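Local coordinates for protein actin depolymerization factor 2 (Plasmodium berghei, PDB 2XFA) that probably binds actin through its ADF/cofilin fold and helps to take actin filaments apart in the malaria parasite, at residues 29-34 with 64-69; 33-38 with 43-48; 94-99 with 108-113; 130-133 with 139-142. All coordinates share one frame; numbering follows the deposited sequence.

Contact 1. Residues 29-34 with 64-69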
# COMPACT_ATOMS: atom_id res chain seq x y z
N ASN A 29 12.08 -5.74 2.71
CA ASN A 29 11.38 -4.49 2.44
C ASN A 29 10.40 -4.23 3.57
O ASN A 29 9.76 -5.16 4.06
CB ASN A 29 10.59 -4.59 1.13
CG ASN A 29 11.48 -4.76 -0.09
OD1 ASN A 29 12.55 -4.15 -0.18
ND2 ASN A 29 11.02 -5.56 -1.04
N LYS A 30 10.28 -2.98 3.99
CA LYS A 30 9.28 -2.63 4.98
C LYS A 30 7.95 -2.20 4.34
O LYS A 30 6.89 -2.44 4.90
CB LYS A 30 9.79 -1.52 5.90
CG LYS A 30 9.26 -1.62 7.31
CD LYS A 30 9.81 -2.85 7.99
CE LYS A 30 9.15 -3.10 9.33
NZ LYS A 30 9.60 -4.38 9.95
N TYR A 31 8.02 -1.53 3.19
CA TYR A 31 6.83 -1.21 2.44
C TYR A 31 7.17 -1.05 0.99
O TYR A 31 8.31 -0.85 0.62
CB TYR A 31 6.07 0.03 2.96
CG TYR A 31 6.76 1.37 2.79
CD1 TYR A 31 6.66 2.08 1.61
CD2 TYR A 31 7.47 1.93 3.83
CE1 TYR A 31 7.27 3.30 1.46
CE2 TYR A 31 8.09 3.15 3.69
CZ TYR A 31 7.99 3.83 2.50
OH TYR A 31 8.60 5.04 2.36
N ILE A 32 6.16 -1.21 0.15
CA ILE A 32 6.35 -1.08 -1.28
C ILE A 32 5.22 -0.20 -1.70
O ILE A 32 4.12 -0.36 -1.19
CB ILE A 32 6.19 -2.39 -2.01
CG1 ILE A 32 7.16 -3.44 -1.45
CG2 ILE A 32 6.43 -2.19 -3.50
CD1 ILE A 32 6.71 -4.88 -1.73
N ILE A 33 5.49 0.76 -2.59
CA ILE A 33 4.44 1.54 -3.21
C ILE A 33 4.47 1.20 -4.71
O ILE A 33 5.53 1.16 -5.30
CB ILE A 33 4.65 3.06 -2.97
CG1 ILE A 33 4.50 3.36 -1.47
CG2 ILE A 33 3.61 3.87 -3.71
CD1 ILE A 33 4.86 4.73 -1.09
N TYR A 34 3.31 0.91 -5.28
CA TYR A 34 3.19 0.53 -6.68
C TYR A 34 2.42 1.59 -7.41
O TYR A 34 1.59 2.26 -6.80
CB TYR A 34 2.35 -0.75 -6.82
CG TYR A 34 2.92 -1.96 -6.18
CD1 TYR A 34 3.85 -2.75 -6.84
CD2 TYR A 34 2.52 -2.34 -4.91
CE1 TYR A 34 4.36 -3.88 -6.26
CE2 TYR A 34 3.04 -3.46 -4.31
CZ TYR A 34 3.96 -4.23 -5.00
OH TYR A 34 4.48 -5.36 -4.42
N LYS A 64 3.37 8.27 3.98
CA LYS A 64 2.64 9.48 3.66
C LYS A 64 3.51 10.46 2.87
O LYS A 64 3.05 11.09 1.92
CB LYS A 64 2.11 10.14 4.92
CG LYS A 64 1.35 11.44 4.68
CD LYS A 64 1.96 12.58 5.47
CE LYS A 64 1.35 13.92 5.05
NZ LYS A 64 1.92 15.06 5.83
N ASN A 65 4.77 10.56 3.23
CA ASN A 65 5.65 11.51 2.56
C ASN A 65 5.90 11.12 1.11
O ASN A 65 6.38 11.93 0.34
CB ASN A 65 6.96 11.66 3.33
CG ASN A 65 6.78 12.43 4.61
OD1 ASN A 65 5.92 13.31 4.69
ND2 ASN A 65 7.58 12.11 5.62
N ASN A 66 5.56 9.88 0.74
CA ASN A 66 5.66 9.42 -0.65
C ASN A 66 4.38 9.55 -1.46
O ASN A 66 4.35 9.17 -2.63
CB ASN A 66 6.08 7.94 -0.73
CG ASN A 66 7.51 7.70 -0.26
OD1 ASN A 66 7.73 7.15 0.82
ND2 ASN A 66 8.48 8.11 -1.07
N LEU A 67 3.32 10.06 -0.85
CA LEU A 67 2.02 10.16 -1.51
C LEU A 67 1.68 11.60 -1.85
O LEU A 67 2.25 12.52 -1.27
CB LEU A 67 0.94 9.56 -0.60
CG LEU A 67 1.22 8.10 -0.23
CD1 LEU A 67 0.17 7.57 0.75
CD2 LEU A 67 1.27 7.23 -1.50
N LYS A 68 0.72 11.80 -2.75
CA LYS A 68 0.27 13.16 -3.07
C LYS A 68 -1.24 13.21 -3.13
O LYS A 68 -1.89 12.19 -3.32
CB LYS A 68 0.82 13.59 -4.43
CG LYS A 68 2.33 13.46 -4.58
CD LYS A 68 2.82 14.15 -5.86
CE LYS A 68 4.34 14.29 -5.89
NZ LYS A 68 4.82 14.98 -7.13
N ASN A 69 -1.80 14.40 -3.04
CA ASN A 69 -3.24 14.56 -3.10
C ASN A 69 -3.79 14.32 -4.50
O ASN A 69 -4.99 14.34 -4.70
CB ASN A 69 -3.56 15.98 -2.71
CG ASN A 69 -4.50 16.05 -1.57
OD1 ASN A 69 -4.87 15.02 -0.97
ND2 ASN A 69 -4.88 17.27 -1.22
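Ile33 and Asn66 make the main apolar touch here: the delta methyl of Ile33 reaches the beta carbon of Asn66, with CD1 to CB at 3.5 Å. Ile33 is drawn out to that point by an extended chain, chi2 172°, which carries CD1 away from the strand backbone. The same methyl also meets Leu67 more loosely, CD1 to CD2 of Leu67 at 4.4 Å. The beta carbon of Leu67 sits to one side, and the leucine reaches the isoleucine through its branched end.

The side-chain amide of Asn66 lies close to the hydroxyl of Tyr31, at that edge of the phenol and near the ring plane, with its own plane turned 56° from the ring. Tyr31 OH also has Glu48 of the neighbouring strand within reach, probably as a hydrogen bond. A backbone hydrogen bond from Leu67 N to Lys64 O, 3.0 Å, closes the turn as the chain leaves the helix.

Ile33, on strand 31-37, and Leu67 both pack on Arg73 of strand 73-81. The contact is thus the loop leaving helix 56-65 laid on the central sheet of the ADF/cofilin fold.

Contact 2. Residues 33-38 with 43-48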
# COMPACT_ATOMS: atom_id res chain seq x y z
N ILE A 33 5.49 0.76 -2.59
CA ILE A 33 4.44 1.54 -3.21
C ILE A 33 4.47 1.20 -4.71
O ILE A 33 5.53 1.16 -5.30
CB ILE A 33 4.65 3.06 -2.97
CG1 ILE A 33 4.50 3.36 -1.47
CG2 ILE A 33 3.61 3.87 -3.71
CD1 ILE A 33 4.86 4.73 -1.09
N TYR A 34 3.31 0.91 -5.28
CA TYR A 34 3.19 0.53 -6.68
C TYR A 34 2.42 1.59 -7.41
O TYR A 34 1.59 2.26 -6.80
CB TYR A 34 2.35 -0.75 -6.82
CG TYR A 34 2.92 -1.96 -6.18
CD1 TYR A 34 3.85 -2.75 -6.84
CD2 TYR A 34 2.52 -2.34 -4.91
CE1 TYR A 34 4.36 -3.88 -6.26
CE2 TYR A 34 3.04 -3.46 -4.31
CZ TYR A 34 3.96 -4.23 -5.00
OH TYR A 34 4.48 -5.36 -4.42
N LYS A 35 2.62 1.70 -8.72
CA LYS A 35 1.83 2.64 -9.48
C LYS A 35 1.53 2.08 -10.85
O LYS A 35 2.14 1.10 -11.29
CB LYS A 35 2.60 3.95 -9.64
CG LYS A 35 3.80 3.78 -10.54
CD LYS A 35 4.75 4.98 -10.47
CE LYS A 35 5.32 5.28 -11.86
NZ LYS A 35 6.81 5.42 -11.86
N ILE A 36 0.58 2.68 -11.54
CA ILE A 36 0.35 2.30 -12.94
C ILE A 36 1.18 3.22 -13.82
O ILE A 36 0.98 4.43 -13.85
CB ILE A 36 -1.13 2.34 -13.31
CG1 ILE A 36 -1.90 1.38 -12.39
CG2 ILE A 36 -1.31 1.97 -14.79
CD1 ILE A 36 -3.40 1.53 -12.42
N GLU A 37 2.13 2.63 -14.52
CA GLU A 37 2.97 3.38 -15.44
C GLU A 37 2.37 3.39 -16.83
O GLU A 37 1.93 2.36 -17.34
CB GLU A 37 4.37 2.79 -15.48
CG GLU A 37 5.41 3.77 -15.99
CD GLU A 37 6.79 3.15 -16.12
OE1 GLU A 37 6.89 1.97 -16.53
OE2 GLU A 37 7.78 3.86 -15.81
N ASN A 38 2.37 4.56 -17.45
CA ASN A 38 1.87 4.72 -18.81
C ASN A 38 0.50 4.10 -19.04
O ASN A 38 0.16 3.74 -20.16
CB ASN A 38 2.89 4.18 -19.81
CG ASN A 38 4.20 4.95 -19.77
OD1 ASN A 38 4.22 6.14 -19.45
ND2 ASN A 38 5.29 4.27 -20.10
N VAL A 43 3.65 -1.11 -11.71
CA VAL A 43 5.09 -1.19 -11.44
C VAL A 43 5.46 -0.71 -10.02
O VAL A 43 4.67 -0.04 -9.36
CB VAL A 43 5.88 -0.39 -12.51
CG1 VAL A 43 5.68 1.09 -12.30
CG2 VAL A 43 7.34 -0.72 -12.46
N VAL A 44 6.65 -1.09 -9.55
CA VAL A 44 7.17 -0.63 -8.27
C VAL A 44 7.58 0.84 -8.34
O VAL A 44 8.37 1.24 -9.20
CB VAL A 44 8.42 -1.43 -7.87
CG1 VAL A 44 9.06 -0.84 -6.63
CG2 VAL A 44 8.06 -2.88 -7.65
N ASP A 45 7.02 1.66 -7.46
CA ASP A 45 7.35 3.08 -7.44
C ASP A 45 8.42 3.37 -6.38
O ASP A 45 9.39 4.09 -6.64
CB ASP A 45 6.09 3.89 -7.16
CG ASP A 45 6.38 5.37 -6.97
OD1 ASP A 45 7.38 5.87 -7.54
OD2 ASP A 45 5.58 6.04 -6.27
N VAL A 46 8.25 2.79 -5.20
CA VAL A 46 9.15 3.03 -4.07
C VAL A 46 9.31 1.76 -3.26
O VAL A 46 8.34 0.99 -3.09
CB VAL A 46 8.57 4.11 -3.11
CG1 VAL A 46 9.46 4.29 -1.88
CG2 VAL A 46 8.35 5.43 -3.82
N LEU A 47 10.52 1.55 -2.75
CA LEU A 47 10.82 0.46 -1.84
C LEU A 47 11.52 1.01 -0.61
O LEU A 47 12.54 1.67 -0.73
CB LEU A 47 11.77 -0.54 -2.50
CG LEU A 47 11.17 -1.51 -3.53
CD1 LEU A 47 12.27 -2.20 -4.31
CD2 LEU A 47 10.33 -2.53 -2.82
N GLU A 48 10.99 0.72 0.57
CA GLU A 48 11.72 1.04 1.79
C GLU A 48 12.49 -0.18 2.28
O GLU A 48 11.89 -1.14 2.75
CB GLU A 48 10.79 1.54 2.88
CG GLU A 48 11.49 2.25 4.04
CD GLU A 48 12.11 3.58 3.63
OE1 GLU A 48 11.39 4.60 3.58
OE2 GLU A 48 13.33 3.59 3.34
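A beta hairpin with a classic bulge joins strand 31-37 to strand 41-48, and the bulge sits where Asp45 and Val46 both face Ile33. The carbonyl oxygen of Ile33 takes two backbone donors, Asp45 N at 2.7 Å and Val46 N at 3.2 Å. Ile33 N gives its own hydrogen to Val46 O almost straight, 169° at the hydrogen. Beyond the bulge the register moves by one residue. Lys35 and Val43 then form a regular antiparallel hydrogen-bonded pair, with Lys35 N to Val43 O at 2.8 Å and Val43 N to Lys35 O at 2.7 Å.

In the mixed sheet at the core of the ADF/cofilin fold, this hairpin lies beside strand 73-81, which flanks strand 31-37 on its other edge. Lys35 and Val43 run side by side on the same face of the sheet. The lysine CG sits between its backbone N and carbonyl carbon, chi1 68°, which sets the stem beside the valine, CG of Lys35 3.7 Å from CG1 of Val43. Farther out the lysine crosses Asp45 at about a right angle, its CD lying 3.7 Å from the aspartate CB. Their charged ends stay beyond salt-bridge distance, and Asp45 instead forms a salt bridge with Arg73.

Tyr34, paired with Val44 in a non-hydrogen-bonded position, has a side chain that diverges from the valine's. Its CE1 still meets CG2 of Val44 at 4.1 Å, while Val43 O lies at the ring edge. The phenol hydroxyl is hydrogen-bonded to Cys16 O, tying the hairpin to helix 14-24.

Contact 3. Residues 94-99 with 108-113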
# COMPACT_ATOMS: atom_id res chain seq x y z
N PHE A 94 -2.68 -4.00 2.82
CA PHE A 94 -2.68 -3.53 1.45
C PHE A 94 -3.53 -2.26 1.46
O PHE A 94 -4.64 -2.26 1.98
CB PHE A 94 -3.30 -4.56 0.52
CG PHE A 94 -3.38 -4.12 -0.90
CD1 PHE A 94 -2.38 -4.46 -1.80
CD2 PHE A 94 -4.43 -3.34 -1.34
CE1 PHE A 94 -2.44 -4.06 -3.13
CE2 PHE A 94 -4.50 -2.92 -2.68
CZ PHE A 94 -3.50 -3.28 -3.57
N ILE A 95 -3.01 -1.16 0.91
CA ILE A 95 -3.73 0.10 1.00
C ILE A 95 -3.89 0.66 -0.38
O ILE A 95 -2.93 0.78 -1.13
CB ILE A 95 -2.95 1.11 1.86
CG1 ILE A 95 -2.72 0.54 3.25
CG2 ILE A 95 -3.66 2.48 1.89
CD1 ILE A 95 -1.53 1.19 3.97
N PHE A 96 -5.12 0.99 -0.73
CA PHE A 96 -5.40 1.65 -1.98
C PHE A 96 -5.63 3.13 -1.65
O PHE A 96 -6.68 3.52 -1.10
CB PHE A 96 -6.61 1.02 -2.67
CG PHE A 96 -7.06 1.75 -3.91
CD1 PHE A 96 -6.18 2.52 -4.67
CD2 PHE A 96 -8.38 1.64 -4.34
CE1 PHE A 96 -6.62 3.18 -5.81
CE2 PHE A 96 -8.83 2.30 -5.48
CZ PHE A 96 -7.96 3.06 -6.22
N TRP A 97 -4.63 3.93 -1.98
CA TRP A 97 -4.68 5.39 -1.83
C TRP A 97 -5.32 5.98 -3.06
O TRP A 97 -4.79 5.88 -4.17
CB TRP A 97 -3.28 5.93 -1.69
CG TRP A 97 -3.14 7.45 -1.70
CD1 TRP A 97 -2.36 8.19 -2.54
CD2 TRP A 97 -3.78 8.40 -0.82
NE1 TRP A 97 -2.46 9.54 -2.24
CE2 TRP A 97 -3.33 9.70 -1.20
CE3 TRP A 97 -4.67 8.28 0.24
CZ2 TRP A 97 -3.75 10.87 -0.55
CZ3 TRP A 97 -5.10 9.44 0.88
CH2 TRP A 97 -4.64 10.72 0.48
N SER A 98 -6.49 6.57 -2.86
CA SER A 98 -7.25 7.13 -3.94
C SER A 98 -7.81 8.50 -3.56
O SER A 98 -8.96 8.60 -3.14
CB SER A 98 -8.41 6.18 -4.32
OG SER A 98 -9.09 6.65 -5.47
N PRO A 99 -6.99 9.56 -3.71
CA PRO A 99 -7.40 10.90 -3.26
C PRO A 99 -8.36 11.57 -4.22
O PRO A 99 -8.41 11.24 -5.41
CB PRO A 99 -6.08 11.69 -3.19
CG PRO A 99 -5.20 11.07 -4.19
CD PRO A 99 -5.63 9.56 -4.27
N MET A 108 -10.70 5.71 -11.74
CA MET A 108 -11.38 4.51 -12.23
C MET A 108 -10.40 3.40 -12.60
O MET A 108 -10.57 2.27 -12.19
CB MET A 108 -12.34 4.85 -13.38
CG MET A 108 -13.55 5.66 -12.91
SD MET A 108 -14.76 6.05 -14.20
CE MET A 108 -15.79 4.58 -14.22
N LEU A 109 -9.34 3.74 -13.34
CA LEU A 109 -8.34 2.75 -13.72
C LEU A 109 -7.68 2.06 -12.52
O LEU A 109 -7.49 0.85 -12.51
CB LEU A 109 -7.26 3.39 -14.58
CG LEU A 109 -6.48 2.33 -15.36
CD1 LEU A 109 -7.24 1.95 -16.64
CD2 LEU A 109 -5.09 2.84 -15.70
N TYR A 110 -7.30 2.83 -11.50
CA TYR A 110 -6.71 2.22 -10.31
C TYR A 110 -7.70 1.28 -9.61
O TYR A 110 -7.35 0.17 -9.22
CB TYR A 110 -6.20 3.29 -9.35
CG TYR A 110 -4.78 3.69 -9.61
CD1 TYR A 110 -4.48 4.70 -10.51
CD2 TYR A 110 -3.74 3.06 -8.97
CE1 TYR A 110 -3.15 5.09 -10.73
CE2 TYR A 110 -2.43 3.45 -9.17
CZ TYR A 110 -2.14 4.46 -10.05
OH TYR A 110 -0.84 4.80 -10.25
N ALA A 111 -8.93 1.73 -9.44
CA ALA A 111 -9.94 0.91 -8.80
C ALA A 111 -10.21 -0.33 -9.63
O ALA A 111 -10.34 -1.41 -9.08
CB ALA A 111 -11.23 1.70 -8.60
N ALA A 112 -10.26 -0.18 -10.95
CA ALA A 112 -10.64 -1.30 -11.79
C ALA A 112 -9.50 -2.31 -11.92
O ALA A 112 -9.73 -3.42 -12.35
CB ALA A 112 -11.09 -0.83 -13.17
N SER A 113 -8.30 -1.89 -11.54
CA SER A 113 -7.08 -2.71 -11.64
C SER A 113 -6.67 -3.30 -10.29
O SER A 113 -5.87 -4.23 -10.23
CB SER A 113 -5.91 -1.85 -12.14
OG SER A 113 -6.13 -1.35 -13.45
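Phe96 points the far end of its ring at one turn of helix 104-118, where it packs on Tyr110 and Ala111. With CG opposite the backbone N, chi1 174°, the phenyl stands out from strand 89-97 toward the helix. Its CE1 and CZ atoms both lie 3.6 Å from the beta carbon of Tyr110, so the aromatic end rests mainly on the root of the tyrosine, with CE1 meeting the tyrosine ring obliquely. One position over, CE2 is 4.0 Å from the methyl of Ala111. The phenyl is thus wedged against two successive helix residues, and one of its faces carries the beta carbon of Ser98, 3.6 Å above the ring plane.

Polar bonds do not cross between the segments. Within the helix, Ser113 OG donates to Leu109 O at 2.8 Å, returning its hydroxyl to the backbone one turn earlier. The Tyr110 hydroxyl accepts a hydrogen bond from the backbone N of Ile36.

Strand 89-97 and helix 104-118 are the first two elements of a beta-alpha-beta unit completed by strand 126-130, which pairs with strand 89-97 at the edge of the sheet. Tyr74 of strand 73-81 meets the rings of both Phe96 and Tyr110, and its hydroxyl bonds to the carbonyl oxygen of Tyr110.

Contact 4. Residues 130-133 with 139-142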
# COMPACT_ATOMS: atom_id res chain seq x y z
N ILE A 130 -8.43 4.20 1.19
CA ILE A 130 -8.38 5.53 1.80
C ILE A 130 -8.51 6.61 0.72
O ILE A 130 -7.74 6.66 -0.24
CB ILE A 130 -7.08 5.74 2.57
CG1 ILE A 130 -6.93 4.69 3.66
CG2 ILE A 130 -7.04 7.14 3.18
CD1 ILE A 130 -5.70 4.90 4.53
N THR A 131 -9.47 7.50 0.90
CA THR A 131 -9.80 8.48 -0.11
C THR A 131 -9.86 9.89 0.50
O THR A 131 -10.37 10.83 -0.12
CB THR A 131 -11.16 8.12 -0.72
OG1 THR A 131 -11.47 9.02 -1.79
CG2 THR A 131 -12.25 8.17 0.36
N CYS A 132 -9.36 10.04 1.72
CA CYS A 132 -9.43 11.34 2.39
C CYS A 132 -8.45 12.32 1.74
O CYS A 132 -7.87 12.04 0.69
CB CYS A 132 -9.14 11.18 3.89
SG CYS A 132 -7.54 10.38 4.25
N ASP A 133 -8.29 13.50 2.35
CA ASP A 133 -7.25 14.43 1.92
C ASP A 133 -5.91 13.96 2.48
O ASP A 133 -5.85 13.37 3.57
CB ASP A 133 -7.53 15.87 2.40
CG ASP A 133 -6.58 16.89 1.77
OD1 ASP A 133 -5.51 17.17 2.36
OD2 ASP A 133 -6.88 17.38 0.66
N GLU A 139 -3.71 10.19 10.20
CA GLU A 139 -4.63 9.94 11.30
C GLU A 139 -5.67 8.88 10.95
O GLU A 139 -6.06 8.06 11.76
CB GLU A 139 -5.33 11.24 11.73
CG GLU A 139 -6.39 11.00 12.79
CD GLU A 139 -6.80 12.27 13.54
OE1 GLU A 139 -6.83 13.36 12.92
OE2 GLU A 139 -7.11 12.16 14.76
N GLU A 140 -6.12 8.90 9.70
CA GLU A 140 -7.14 7.97 9.28
C GLU A 140 -6.59 6.54 9.25
O GLU A 140 -7.21 5.62 9.77
CB GLU A 140 -7.69 8.36 7.90
CG GLU A 140 -9.15 8.00 7.74
CD GLU A 140 -9.78 8.57 6.48
OE1 GLU A 140 -10.47 9.62 6.58
OE2 GLU A 140 -9.61 7.96 5.40
N LEU A 141 -5.43 6.34 8.65
CA LEU A 141 -4.86 5.00 8.60
C LEU A 141 -4.67 4.46 10.01
O LEU A 141 -4.97 3.30 10.28
CB LEU A 141 -3.53 4.97 7.88
CG LEU A 141 -3.07 3.90 6.89
CD1 LEU A 141 -1.55 3.82 6.91
CD2 LEU A 141 -3.71 2.55 7.06
N LYS A 142 -4.13 5.29 10.91
CA LYS A 142 -3.94 4.87 12.30
C LYS A 142 -5.27 4.45 12.94
O LYS A 142 -5.38 3.37 13.52
CB LYS A 142 -3.21 5.95 13.11
CG LYS A 142 -2.76 5.49 14.48
CD LYS A 142 -1.81 6.51 15.13
CE LYS A 142 -1.56 6.22 16.61
NZ LYS A 142 -1.07 4.82 16.85
O HOH W 1 -11.01 7.84 3.35
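Glu140 of helix 137-146 and Cys132 of the preceding loop meet where the glutamate stretches out from the helix and its carboxylate comes over the cysteine side chain. OE1 of Glu140 lies 3.4 Å from CB of Cys132. The thiol is tucked between its own backbone N and carbonyl carbon, chi1 56°, which turns the sulfur toward the carboxylate as well. Glu140 slides past Ile130 in the opposite direction, bringing OE2 within 3.5 Å of the gamma methyl CG2.

That same OE2 takes a hydrogen bond from a water at 2.5 Å, and the water in turn accepts from Thr131 N at 2.9 Å. The bridge links the carboxylate to the loop backbone.

Ile130 meets Leu141 at about a right angle, and its delta methyl CD1 sits 3.7 Å from the leucine CG. This is the apolar side of the contact, one residue farther along the helix than the carboxylate.

Leu141 and Ile130 also both pack on Ile95 of strand 89-97. Strand 126-130, an outermost strand of the sheet, runs out into the loop that leads to helix 137-146, and the helix packs back on the strand end and that loop, while Lys142 makes a salt bridge from the helix to Asp57 of helix 56-65.

How the contacts relate
The contacts build outward from one mixed sheet. Contacts 1 and 2 share strand 31-37 and have centres 9 Å apart, one packing the chain after helix 56-65 against it and the other pairing it with strand 41-48. Contact 3 follows later in the chain, its centre about 13 Å from each, and probable hydrogen bonds tie it to contact 1 (Trp97 NE1 to Lys68 O) and to contact 2 through the Tyr110 hydroxyl. Contact 4 comes last, touching contact 3 where Ser98 meets Ile130 and Thr131, and contact 1 through Asn69 and Asp133. Contacts 2 and 4, with centres about 20 Å apart, lie on opposite sides of the chain's centre, so the set spans this compact, probably actin-binding domain.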